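Local coordinates for protein lovastatin nonaketide synthase, polyketide synthase component (Aspergillus terreus, PDB 7CPX) that builds the dihydromonacolin L nonaketide of lovastatin from malonyl-CoA, with the partner protein LovC, through repeated condensation, ketoreduction and dehydration and one methylation, at residues V40-P45 against P68-Q74; R48-F54 against H946-P952; T133-V139 against L210-T216. The protein carries 2 engineered substitutions. All coordinates share one frame; numbering follows the deposited sequence.

Contact 1 (V40-P45 against P68-Q74); sequences VQSRIP and PYAYVLQ
Ser42 and Ala70 sit opposite each other in a short two-stranded antiparallel ribbon of the ketosynthase, a thiolase-fold domain. They form a hydrogen-bonded pair: Ser42 N reaches Ala70 O at 3.0 Å almost in line (172°), and Ala70 N returns a bond to Ser42 O. A third backbone bond, Ile44 N to Pro68 O at 3.2 Å, carries the ladder one step further.

Most apolar contacts run along the Ala70 side. Ile44 puts CD1 against the Ala70 methyl and near Val72 CG2, at 4.1 Å from the latter, and Pro45 CD meets the methyls of Val72. Helix 214-222 backs this layer, with Phe217 on Ile44 and Ala70.

Flat groups take part as packing surfaces. Arg43 bends at chi2 (85°), which lays its guanidinium over Pro68, with Pro68 CB standing 3.4 Å above the middle of the plane; NH2 goes on to a salt bridge with Asp52. Gln41 sends NE2 past CB of Tyr69 to bond Gly230 O. The Tyr71 side chain lies about 7 Å from that of His367, a predicted catalytic residue, and Gln41 CB stands 3.5 Å above the Tyr71 ring centroid, only 8° off the ring normal.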
loop_
_atom_site.group_PDB
_atom_site.type_symbol
_atom_site.label_atom_id
_atom_site.label_comp_id
_atom_site.label_asym_id
_atom_site.label_seq_id
_atom_site.Cartn_x
_atom_site.Cartn_y
_atom_site.Cartn_z
ATOM N N VAL A 40 -12.767 -38.167 2.394
ATOM C CA VAL A 40 -11.718 -37.501 3.157
ATOM C C VAL A 40 -11.576 -36.045 2.730
ATOM O O VAL A 40 -11.318 -35.166 3.560
ATOM C CB VAL A 40 -10.393 -38.262 2.999
ATOM C CG1 VAL A 40 -9.260 -37.449 3.564
ATOM C CG2 VAL A 40 -10.474 -39.608 3.690
ATOM N N GLN A 41 -11.730 -35.769 1.439
ATOM C CA GLN A 41 -11.466 -34.433 0.927
ATOM C C GLN A 41 -12.356 -33.408 1.617
ATOM O O GLN A 41 -13.507 -33.680 1.964
ATOM C CB GLN A 41 -11.690 -34.385 -0.582
ATOM C CG GLN A 41 -13.148 -34.444 -0.996
ATOM C CD GLN A 41 -13.750 -33.070 -1.201
ATOM O OE1 GLN A 41 -14.526 -32.587 -0.378
ATOM N NE2 GLN A 41 -13.394 -32.431 -2.308
ATOM N N SER A 42 -11.804 -32.214 1.815
ATOM C CA SER A 42 -12.515 -31.144 2.494
ATOM C C SER A 42 -12.001 -29.807 1.987
ATOM O O SER A 42 -10.945 -29.723 1.354
ATOM C CB SER A 42 -12.344 -31.237 4.014
ATOM O OG SER A 42 -10.977 -31.146 4.377
ATOM N N ARG A 43 -12.767 -28.760 2.274
ATOM C CA ARG A 43 -12.351 -27.413 1.915
ATOM C C ARG A 43 -11.015 -27.096 2.572
ATOM O O ARG A 43 -10.760 -27.481 3.716
ATOM C CB ARG A 43 -13.409 -26.402 2.356
ATOM C CG ARG A 43 -13.367 -25.075 1.615
ATOM C CD ARG A 43 -14.155 -25.140 0.318
ATOM N NE ARG A 43 -14.331 -23.823 -0.281
ATOM C CZ ARG A 43 -15.095 -23.576 -1.337
ATOM N NH1 ARG A 43 -15.777 -24.538 -1.938
ATOM N NH2 ARG A 43 -15.179 -22.333 -1.801
ATOM N N ILE A 44 -10.154 -26.402 1.837
ATOM C CA ILE A 44 -8.834 -26.037 2.345
ATOM C C ILE A 44 -9.021 -25.307 3.670
ATOM O O ILE A 44 -9.563 -24.193 3.684
ATOM C CB ILE A 44 -8.058 -25.165 1.347
ATOM C CG1 ILE A 44 -8.041 -25.799 -0.047
ATOM C CG2 ILE A 44 -6.641 -24.959 1.840
ATOM C CD1 ILE A 44 -7.513 -27.208 -0.079
ATOM N N PRO A 45 -8.599 -25.878 4.799
ATOM C CA PRO A 45 -8.824 -25.202 6.081
ATOM C C PRO A 45 -8.165 -23.833 6.110
ATOM O O PRO A 45 -7.072 -23.634 5.575
ATOM C CB PRO A 45 -8.192 -26.155 7.103
ATOM C CG PRO A 45 -8.148 -27.475 6.427
ATOM C CD PRO A 45 -7.938 -27.182 4.978
ATOM N N PRO A 68 -11.085 -25.491 -4.747
ATOM C CA PRO A 68 -11.042 -25.107 -3.333
ATOM C C PRO A 68 -11.058 -26.273 -2.358
ATOM O O PRO A 68 -11.232 -26.047 -1.158
ATOM C CB PRO A 68 -12.313 -24.261 -3.185
ATOM C CG PRO A 68 -13.264 -24.885 -4.134
ATOM C CD PRO A 68 -12.439 -25.347 -5.309
ATOM N N TYR A 69 -10.886 -27.500 -2.838
ATOM C CA TYR A 69 -10.887 -28.684 -1.997
ATOM C C TYR A 69 -9.559 -29.411 -2.130
ATOM O O TYR A 69 -8.805 -29.209 -3.086
ATOM C CB TYR A 69 -12.026 -29.639 -2.368
ATOM C CG TYR A 69 -13.384 -28.986 -2.458
ATOM C CD1 TYR A 69 -14.156 -28.788 -1.323
ATOM C CD2 TYR A 69 -13.898 -28.578 -3.678
ATOM C CE1 TYR A 69 -15.399 -28.196 -1.401
ATOM C CE2 TYR A 69 -15.140 -27.985 -3.766
ATOM C CZ TYR A 69 -15.887 -27.796 -2.625
ATOM O OH TYR A 69 -17.127 -27.204 -2.709
ATOM N N ALA A 70 -9.282 -30.266 -1.154
ATOM C CA ALA A 70 -8.081 -31.085 -1.173
ATOM C C ALA A 70 -8.196 -32.133 -0.081
ATOM O O ALA A 70 -8.929 -31.960 0.896
ATOM C CB ALA A 70 -6.819 -30.244 -0.976
ATOM N N TYR A 71 -7.457 -33.225 -0.264
ATOM C CA TYR A 71 -7.369 -34.282 0.739
ATOM C C TYR A 71 -6.289 -33.867 1.735
ATOM O O TYR A 71 -5.136 -34.304 1.686
ATOM C CB TYR A 71 -7.072 -35.621 0.080
ATOM C CG TYR A 71 -8.162 -36.105 -0.853
ATOM C CD1 TYR A 71 -8.405 -35.469 -2.060
ATOM C CD2 TYR A 71 -8.942 -37.205 -0.530
ATOM C CE1 TYR A 71 -9.394 -35.910 -2.915
ATOM C CE2 TYR A 71 -9.933 -37.653 -1.379
ATOM C CZ TYR A 71 -10.155 -37.005 -2.571
ATOM O OH TYR A 71 -11.144 -37.449 -3.418
ATOM N N VAL A 72 -6.681 -32.995 2.648
ATOM C CA VAL A 72 -5.765 -32.326 3.563
ATOM C C VAL A 72 -5.598 -33.160 4.823
ATOM O O VAL A 72 -6.520 -33.849 5.271
ATOM C CB VAL A 72 -6.276 -30.908 3.894
ATOM C CG1 VAL A 72 -5.302 -30.184 4.802
ATOM C CG2 VAL A 72 -6.506 -30.112 2.620
ATOM N N LEU A 73 -4.401 -33.097 5.401
ATOM C CA LEU A 73 -4.152 -33.747 6.679
ATOM C C LEU A 73 -4.921 -33.043 7.788
ATOM O O LEU A 73 -5.031 -31.814 7.809
ATOM C CB LEU A 73 -2.658 -33.740 7.000
ATOM C CG LEU A 73 -1.746 -34.443 5.994
ATOM C CD1 LEU A 73 -0.293 -34.309 6.405
ATOM C CD2 LEU A 73 -2.122 -35.899 5.858
ATOM N N GLN A 74 -5.453 -33.832 8.719
ATOM C CA GLN A 74 -6.193 -33.310 9.857
ATOM C C GLN A 74 -5.297 -33.045 11.059
ATOM O O GLN A 74 -5.783 -33.040 12.196
ATOM C CB GLN A 74 -7.318 -34.275 10.239
ATOM C CG GLN A 74 -8.445 -34.356 9.218
ATOM C CD GLN A 74 -8.016 -35.003 7.916
ATOM O OE1 GLN A 74 -6.997 -35.692 7.857
ATOM N NE2 GLN A 74 -8.792 -34.781 6.861
#

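Contact 2 (R48-F54 against H946-P952); sequences RFDVDTF and HLRGPKP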
loop_
_atom_site.group_PDB
_atom_site.type_symbol
_atom_site.label_atom_id
_atom_site.label_comp_id
_atom_site.label_asym_id
_atom_site.label_seq_id
_atom_site.Cartn_x
_atom_site.Cartn_y
_atom_site.Cartn_z
ATOM N N ARG A 48 -4.591 -23.442 7.087
ATOM C CA ARG A 48 -3.550 -23.601 6.078
ATOM C C ARG A 48 -3.490 -22.371 5.178
ATOM O O ARG A 48 -2.477 -21.668 5.135
ATOM C CB ARG A 48 -3.817 -24.863 5.249
ATOM C CG ARG A 48 -4.379 -26.027 6.050
ATOM C CD ARG A 48 -3.438 -26.435 7.164
ATOM N NE ARG A 48 -2.164 -26.886 6.621
ATOM C CZ ARG A 48 -1.931 -28.119 6.197
ATOM N NH1 ARG A 48 -2.854 -29.064 6.275
ATOM N NH2 ARG A 48 -0.745 -28.411 5.676
ATOM N N PHE A 49 -4.579 -22.103 4.460
ATOM C CA PHE A 49 -4.769 -20.844 3.757
ATOM C C PHE A 49 -6.207 -20.774 3.269
ATOM O O PHE A 49 -6.738 -21.758 2.744
ATOM C CB PHE A 49 -3.782 -20.691 2.595
ATOM C CG PHE A 49 -4.115 -21.519 1.389
ATOM C CD1 PHE A 49 -4.976 -21.039 0.419
ATOM C CD2 PHE A 49 -3.550 -22.766 1.212
ATOM C CE1 PHE A 49 -5.281 -21.793 -0.693
ATOM C CE2 PHE A 49 -3.849 -23.524 0.101
ATOM C CZ PHE A 49 -4.716 -23.040 -0.854
ATOM N N ASP A 50 -6.851 -19.624 3.444
ATOM C CA ASP A 50 -8.253 -19.495 3.077
ATOM C C ASP A 50 -8.390 -19.522 1.562
ATOM O O ASP A 50 -8.276 -18.486 0.900
ATOM C CB ASP A 50 -8.846 -18.210 3.650
ATOM C CG ASP A 50 -10.351 -18.146 3.501
ATOM O OD1 ASP A 50 -10.938 -19.113 2.971
ATOM O OD2 ASP A 50 -10.949 -17.130 3.912
ATOM N N VAL A 51 -8.633 -20.710 1.006
ATOM C CA VAL A 51 -8.724 -20.840 -0.444
ATOM C C VAL A 51 -9.874 -20.006 -0.984
ATOM O O VAL A 51 -9.847 -19.571 -2.142
ATOM C CB VAL A 51 -8.866 -22.321 -0.838
ATOM C CG1 VAL A 51 -10.185 -22.885 -0.332
ATOM C CG2 VAL A 51 -8.751 -22.476 -2.340
ATOM N N ASP A 52 -10.903 -19.774 -0.167
ATOM C CA ASP A 52 -11.983 -18.890 -0.589
ATOM C C ASP A 52 -11.452 -17.509 -0.940
ATOM O O ASP A 52 -12.029 -16.818 -1.787
ATOM C CB ASP A 52 -13.043 -18.793 0.507
ATOM C CG ASP A 52 -13.656 -20.135 0.846
ATOM O OD1 ASP A 52 -12.954 -20.976 1.447
ATOM O OD2 ASP A 52 -14.840 -20.352 0.514
ATOM N N THR A 53 -10.357 -17.090 -0.302
ATOM C CA THR A 53 -9.688 -15.859 -0.697
ATOM C C THR A 53 -8.986 -15.991 -2.041
ATOM O O THR A 53 -8.554 -14.977 -2.598
ATOM C CB THR A 53 -8.677 -15.435 0.368
ATOM O OG1 THR A 53 -7.725 -16.486 0.576
ATOM C CG2 THR A 53 -9.382 -15.130 1.675
ATOM N N PHE A 54 -8.865 -17.211 -2.566
ATOM C CA PHE A 54 -8.255 -17.452 -3.864
ATOM C C PHE A 54 -9.155 -18.241 -4.803
ATOM O O PHE A 54 -8.766 -18.475 -5.951
ATOM C CB PHE A 54 -6.924 -18.204 -3.700
ATOM C CG PHE A 54 -5.884 -17.437 -2.940
ATOM C CD1 PHE A 54 -5.967 -17.310 -1.567
ATOM C CD2 PHE A 54 -4.822 -16.849 -3.597
ATOM C CE1 PHE A 54 -5.016 -16.603 -0.863
ATOM C CE2 PHE A 54 -3.866 -16.139 -2.900
ATOM C CZ PHE A 54 -3.965 -16.014 -1.529
ATOM N N HIS A 946 -2.039 -12.632 3.565
ATOM C CA HIS A 946 -2.077 -13.126 2.194
ATOM C C HIS A 946 -2.778 -14.477 2.112
ATOM O O HIS A 946 -3.737 -14.643 1.349
ATOM C CB HIS A 946 -0.651 -13.223 1.650
ATOM C CG HIS A 946 -0.517 -14.101 0.448
ATOM N ND1 HIS A 946 -1.209 -13.872 -0.721
ATOM C CD2 HIS A 946 0.235 -15.205 0.230
ATOM C CE1 HIS A 946 -0.891 -14.798 -1.606
ATOM N NE2 HIS A 946 -0.018 -15.620 -1.055
ATOM N N LEU A 947 -2.312 -15.452 2.892
ATOM C CA LEU A 947 -2.941 -16.769 2.898
ATOM C C LEU A 947 -4.389 -16.676 3.357
ATOM O O LEU A 947 -5.289 -17.265 2.747
ATOM C CB LEU A 947 -2.155 -17.714 3.804
ATOM C CG LEU A 947 -0.675 -17.882 3.467
ATOM C CD1 LEU A 947 -0.011 -18.796 4.473
ATOM C CD2 LEU A 947 -0.501 -18.423 2.062
ATOM N N ARG A 948 -4.630 -15.939 4.434
ATOM C CA ARG A 948 -5.875 -15.591 5.095
ATOM C C ARG A 948 -6.392 -14.287 4.495
ATOM O O ARG A 948 -5.933 -13.839 3.440
ATOM C CB ARG A 948 -5.668 -15.476 6.605
ATOM C CG ARG A 948 -4.684 -16.479 7.199
ATOM C CD ARG A 948 -5.191 -17.905 7.133
ATOM N NE ARG A 948 -4.103 -18.845 6.895
ATOM C CZ ARG A 948 -3.128 -19.097 7.756
ATOM N NH1 ARG A 948 -3.071 -18.495 8.933
ATOM N NH2 ARG A 948 -2.182 -19.972 7.428
ATOM N N GLY A 949 -7.363 -13.665 5.155
ATOM C CA GLY A 949 -7.829 -12.361 4.755
ATOM C C GLY A 949 -9.214 -12.387 4.146
ATOM O O GLY A 949 -9.896 -13.416 4.124
ATOM N N PRO A 950 -9.655 -11.242 3.638
ATOM C CA PRO A 950 -11.005 -11.145 3.081
ATOM C C PRO A 950 -11.098 -11.815 1.718
ATOM O O PRO A 950 -10.100 -12.171 1.091
ATOM C CB PRO A 950 -11.227 -9.635 2.976
ATOM C CG PRO A 950 -9.861 -9.090 2.739
ATOM C CD PRO A 950 -8.916 -9.974 3.513
ATOM N N LYS A 951 -12.336 -11.973 1.262
ATOM C CA LYS A 951 -12.568 -12.521 -0.060
ATOM C C LYS A 951 -11.977 -11.581 -1.108
ATOM O O LYS A 951 -11.833 -10.380 -0.865
ATOM C CB LYS A 951 -14.063 -12.703 -0.310
ATOM C CG LYS A 951 -14.784 -13.554 0.722
ATOM C CD LYS A 951 -14.322 -14.998 0.683
ATOM C CE LYS A 951 -15.216 -15.882 1.536
ATOM N NZ LYS A 951 -15.259 -15.438 2.956
ATOM N N PRO A 952 -11.623 -12.095 -2.283
ATOM C CA PRO A 952 -11.073 -11.215 -3.317
ATOM C C PRO A 952 -12.166 -10.367 -3.936
ATOM O O PRO A 952 -12.707 -10.706 -4.993
ATOM C CB PRO A 952 -10.466 -12.198 -4.319
ATOM C CG PRO A 952 -11.359 -13.382 -4.230
ATOM C CD PRO A 952 -11.800 -13.469 -2.785
#
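Phe54 and His946 meet at the tight end of this contact, ring against ring in an offset edge-to-face arrangement with centroids 5.2 Å apart and planes at 83°. The CB of Phe54 sets out away from the partner segment; with CG beside the backbone N (chi1 -63°) the ring swings back, and its edge also faces the carbonyl oxygens of His946 and Leu947. Pro214 of the same chain and Leu144 of the second subunit pack on both rings, so the pair lies buried near the dimer partner. Next to it Phe49 CB rests on Leu947 CB at 3.6 Å. Asp50 N makes a weak bond to Leu947 O at 2.9 Å, using a carbonyl at the end of helix 941-947. Thr53 is buried as well, its methyl lying against the carbonyl oxygens of Gly949 and Pro950, and Pro952 CD packs 3.5 Å from Asp52 O.

Arg948, where the chain leaves the helix, curls back through bends at chi2 and chi3. Its NH2 donates to Arg48 O at 2.9 Å. The oxygen lies in the guanidinium plane, but the donor stands well above the plane of the carbonyl. The same NH2 is held by a salt bridge to Glu939.

The looser side is formed by Gly949, Pro950 and Lys951, all partly exposed. The Lys951 side chain touches through aliphatic carbon, CE to Asp52 CB at 3.8 Å; NZ stays 4.7 Å from Asp50 OD2, while the Asp52 carboxylate is engaged by Arg43.

The 946-952 segment probably belongs to the linker after the acyltransferase, and its return onto the ketosynthase is consistent with the linker docking known from related fatty acid and polyketide megasynthases.

Contact 3 (T133-V139 against L210-T216); sequences THDYETV and LILGPMT
Asp135 and Gly213 bring the two segments together, their CA atoms 5.4 Å apart, where 133-139 curls up after an inverse gamma turn centred on His134 and Asp135 O takes bonds from both Thr138 N and Val139 N, one from each face of its plane. The Asp135 side chain sets out toward the other segment, and its OD2 is gripped twice. Leu212 N reaches it at 2.8 Å on the anti lone pair, while Gly213 N comes from above the carboxylate plane at 2.9 Å. These two consecutive amides would help to stabilise a charge on this buried acid. Its other oxygen, OD1, lies against Thr216 CG2.

Both segments leave neighbouring parallel strands, 126-131 and 203-209, of the thiolase-fold core, and the second runs into helix 214-222. The Thr133 side chain, bonded to Asn209, is about 7 Å from that of His367 and about 8 Å from that of Cys181, both predicted to be catalytic. Toward the dimer partner, His134 stacks on His134 of the second subunit.

Apolar contacts flank this bonding. Leu212 CD1 meets Tyr136 CD1 at 3.7 Å, the two side chains crossing at a slant, and the Tyr136 hydroxyl bonds Val938 N and Glu93 O. Val139 CG2 lies on Gly213 CA. At the far end Met215, bent at chi2 and chi3, meets Thr138 tip to tip, its CG, SD and CE gathered about the Thr138 CG2 methyl.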
loop_
_atom_site.group_PDB
_atom_site.type_symbol
_atom_site.label_atom_id
_atom_site.label_comp_id
_atom_site.label_asym_id
_atom_site.label_seq_id
_atom_site.Cartn_x
_atom_site.Cartn_y
_atom_site.Cartn_z
ATOM N N THR A 133 5.986 -29.898 -4.277
ATOM C CA THR A 133 5.033 -28.830 -4.016
ATOM C C THR A 133 5.423 -28.034 -2.780
ATOM O O THR A 133 4.613 -27.863 -1.862
ATOM C CB THR A 133 3.624 -29.397 -3.854
ATOM O OG1 THR A 133 3.491 -30.586 -4.642
ATOM C CG2 THR A 133 2.609 -28.379 -4.318
ATOM N N HIS A 134 6.657 -27.540 -2.744
ATOM C CA HIS A 134 7.374 -26.861 -1.675
ATOM C C HIS A 134 6.736 -25.502 -1.423
ATOM O O HIS A 134 7.336 -24.459 -1.698
ATOM C CB HIS A 134 8.854 -26.703 -2.033
ATOM C CG HIS A 134 9.089 -26.001 -3.337
ATOM N ND1 HIS A 134 8.719 -24.692 -3.555
ATOM C CD2 HIS A 134 9.655 -26.428 -4.490
ATOM C CE1 HIS A 134 9.046 -24.343 -4.786
ATOM N NE2 HIS A 134 9.616 -25.378 -5.375
ATOM N N ASP A 135 5.503 -25.513 -0.907
ATOM C CA ASP A 135 4.841 -24.266 -0.548
ATOM C C ASP A 135 5.679 -23.481 0.449
ATOM O O ASP A 135 5.864 -22.268 0.300
ATOM C CB ASP A 135 3.455 -24.563 0.019
ATOM C CG ASP A 135 2.529 -25.184 -1.005
ATOM O OD1 ASP A 135 2.970 -25.397 -2.154
ATOM O OD2 ASP A 135 1.360 -25.460 -0.663
ATOM N N TYR A 136 6.194 -24.154 1.473
ATOM C CA TYR A 136 7.284 -23.582 2.245
ATOM C C TYR A 136 8.495 -23.424 1.335
ATOM O O TYR A 136 8.715 -24.215 0.415
ATOM C CB TYR A 136 7.620 -24.462 3.445
ATOM C CG TYR A 136 7.454 -23.777 4.784
ATOM C CD1 TYR A 136 6.195 -23.489 5.286
ATOM C CD2 TYR A 136 8.555 -23.431 5.552
ATOM C CE1 TYR A 136 6.039 -22.875 6.509
ATOM C CE2 TYR A 136 8.408 -22.820 6.777
ATOM C CZ TYR A 136 7.149 -22.541 7.251
ATOM O OH TYR A 136 6.999 -21.925 8.473
ATOM N N GLU A 137 9.293 -22.396 1.602
ATOM C CA GLU A 137 10.276 -21.666 0.817
ATOM C C GLU A 137 9.578 -20.625 -0.046
ATOM O O GLU A 137 10.255 -19.831 -0.699
ATOM C CB GLU A 137 11.128 -22.578 -0.089
ATOM C CG GLU A 137 12.261 -21.874 -0.822
ATOM C CD GLU A 137 13.180 -22.841 -1.540
ATOM O OE1 GLU A 137 12.899 -24.059 -1.518
ATOM O OE2 GLU A 137 14.182 -22.385 -2.130
ATOM N N THR A 138 8.249 -20.590 -0.061
ATOM C CA THR A 138 7.485 -19.494 -0.639
ATOM C C THR A 138 6.618 -18.809 0.402
ATOM O O THR A 138 6.685 -17.584 0.551
ATOM C CB THR A 138 6.612 -20.005 -1.793
ATOM O OG1 THR A 138 7.428 -20.694 -2.747
ATOM C CG2 THR A 138 5.914 -18.847 -2.471
ATOM N N VAL A 139 5.812 -19.574 1.138
ATOM C CA VAL A 139 5.020 -19.001 2.223
ATOM C C VAL A 139 5.935 -18.367 3.261
ATOM O O VAL A 139 5.753 -17.209 3.654
ATOM C CB VAL A 139 4.124 -20.082 2.853
ATOM C CG1 VAL A 139 3.558 -19.598 4.173
ATOM C CG2 VAL A 139 3.014 -20.455 1.896
ATOM N N LEU A 210 2.509 -31.152 0.541
ATOM C CA LEU A 210 1.735 -30.454 1.553
ATOM C C LEU A 210 1.083 -29.222 0.951
ATOM O O LEU A 210 1.580 -28.639 -0.017
ATOM C CB LEU A 210 2.611 -30.054 2.740
ATOM C CG LEU A 210 3.178 -31.223 3.546
ATOM C CD1 LEU A 210 4.045 -30.705 4.665
ATOM C CD2 LEU A 210 2.065 -32.092 4.099
ATOM N N ILE A 211 -0.040 -28.834 1.546
ATOM C CA ILE A 211 -0.817 -27.689 1.097
ATOM C C ILE A 211 -0.659 -26.579 2.124
ATOM O O ILE A 211 -1.422 -26.495 3.092
ATOM C CB ILE A 211 -2.293 -28.072 0.893
ATOM C CG1 ILE A 211 -2.431 -28.951 -0.348
ATOM C CG2 ILE A 211 -3.149 -26.832 0.775
ATOM C CD1 ILE A 211 -3.671 -29.794 -0.366
ATOM N N LEU A 212 0.342 -25.724 1.917
ATOM C CA LEU A 212 0.632 -24.628 2.825
ATOM C C LEU A 212 0.398 -23.264 2.202
ATOM O O LEU A 212 0.305 -22.275 2.936
ATOM C CB LEU A 212 2.087 -24.707 3.306
ATOM C CG LEU A 212 2.580 -26.100 3.704
ATOM C CD1 LEU A 212 4.092 -26.129 3.796
ATOM C CD2 LEU A 212 1.962 -26.521 5.020
ATOM N N GLY A 213 0.301 -23.188 0.879
ATOM C CA GLY A 213 0.078 -21.937 0.201
ATOM C C GLY A 213 -0.698 -22.120 -1.085
ATOM O O GLY A 213 -0.810 -23.225 -1.625
ATOM N N PRO A 214 -1.260 -21.025 -1.601
ATOM C CA PRO A 214 -2.039 -21.115 -2.843
ATOM C C PRO A 214 -1.184 -21.220 -4.090
ATOM O O PRO A 214 -1.731 -21.463 -5.173
ATOM C CB PRO A 214 -2.847 -19.815 -2.835
ATOM C CG PRO A 214 -1.964 -18.858 -2.109
ATOM C CD PRO A 214 -1.235 -19.655 -1.066
ATOM N N MET A 215 0.132 -21.034 -3.975
ATOM C CA MET A 215 1.014 -21.043 -5.137
ATOM C C MET A 215 0.730 -22.235 -6.041
ATOM O O MET A 215 0.433 -22.081 -7.230
ATOM C CB MET A 215 2.480 -21.068 -4.689
ATOM C CG MET A 215 2.919 -20.114 -3.584
ATOM S SD MET A 215 2.857 -18.372 -4.050
ATOM C CE MET A 215 4.067 -18.321 -5.370
ATOM N N THR A 216 0.821 -23.441 -5.477
ATOM C CA THR A 216 0.602 -24.643 -6.273
ATOM C C THR A 216 -0.810 -24.677 -6.842
ATOM O O THR A 216 -1.009 -25.040 -8.006
ATOM C CB THR A 216 0.870 -25.895 -5.426
ATOM O OG1 THR A 216 0.752 -27.106 -6.190
ATOM C CG2 THR A 216 0.159 -25.918 -4.054
#

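How the contacts relate
All three contacts cluster at the ketosynthase, their centres 14 to 15 Å apart. Contact 1 closes before contact 3 opens. Contact 2 brings a much later part of the chain against the domain, joining the loop between strands 42-43 and 69-70 to the end of helix 941-947, so that contact 3 is nested inside it and contact 1 interlocks with it. The start of helix 214-222 and the loop ahead of it join them: Ile211 packs on Ala70 and Val72 of contact 1, and Pro214 packs on Phe54 and Leu947 of contact 2. Contacts 2 and 3 also touch the second subunit, placing the returning segment beside the ketosynthase dimer interface.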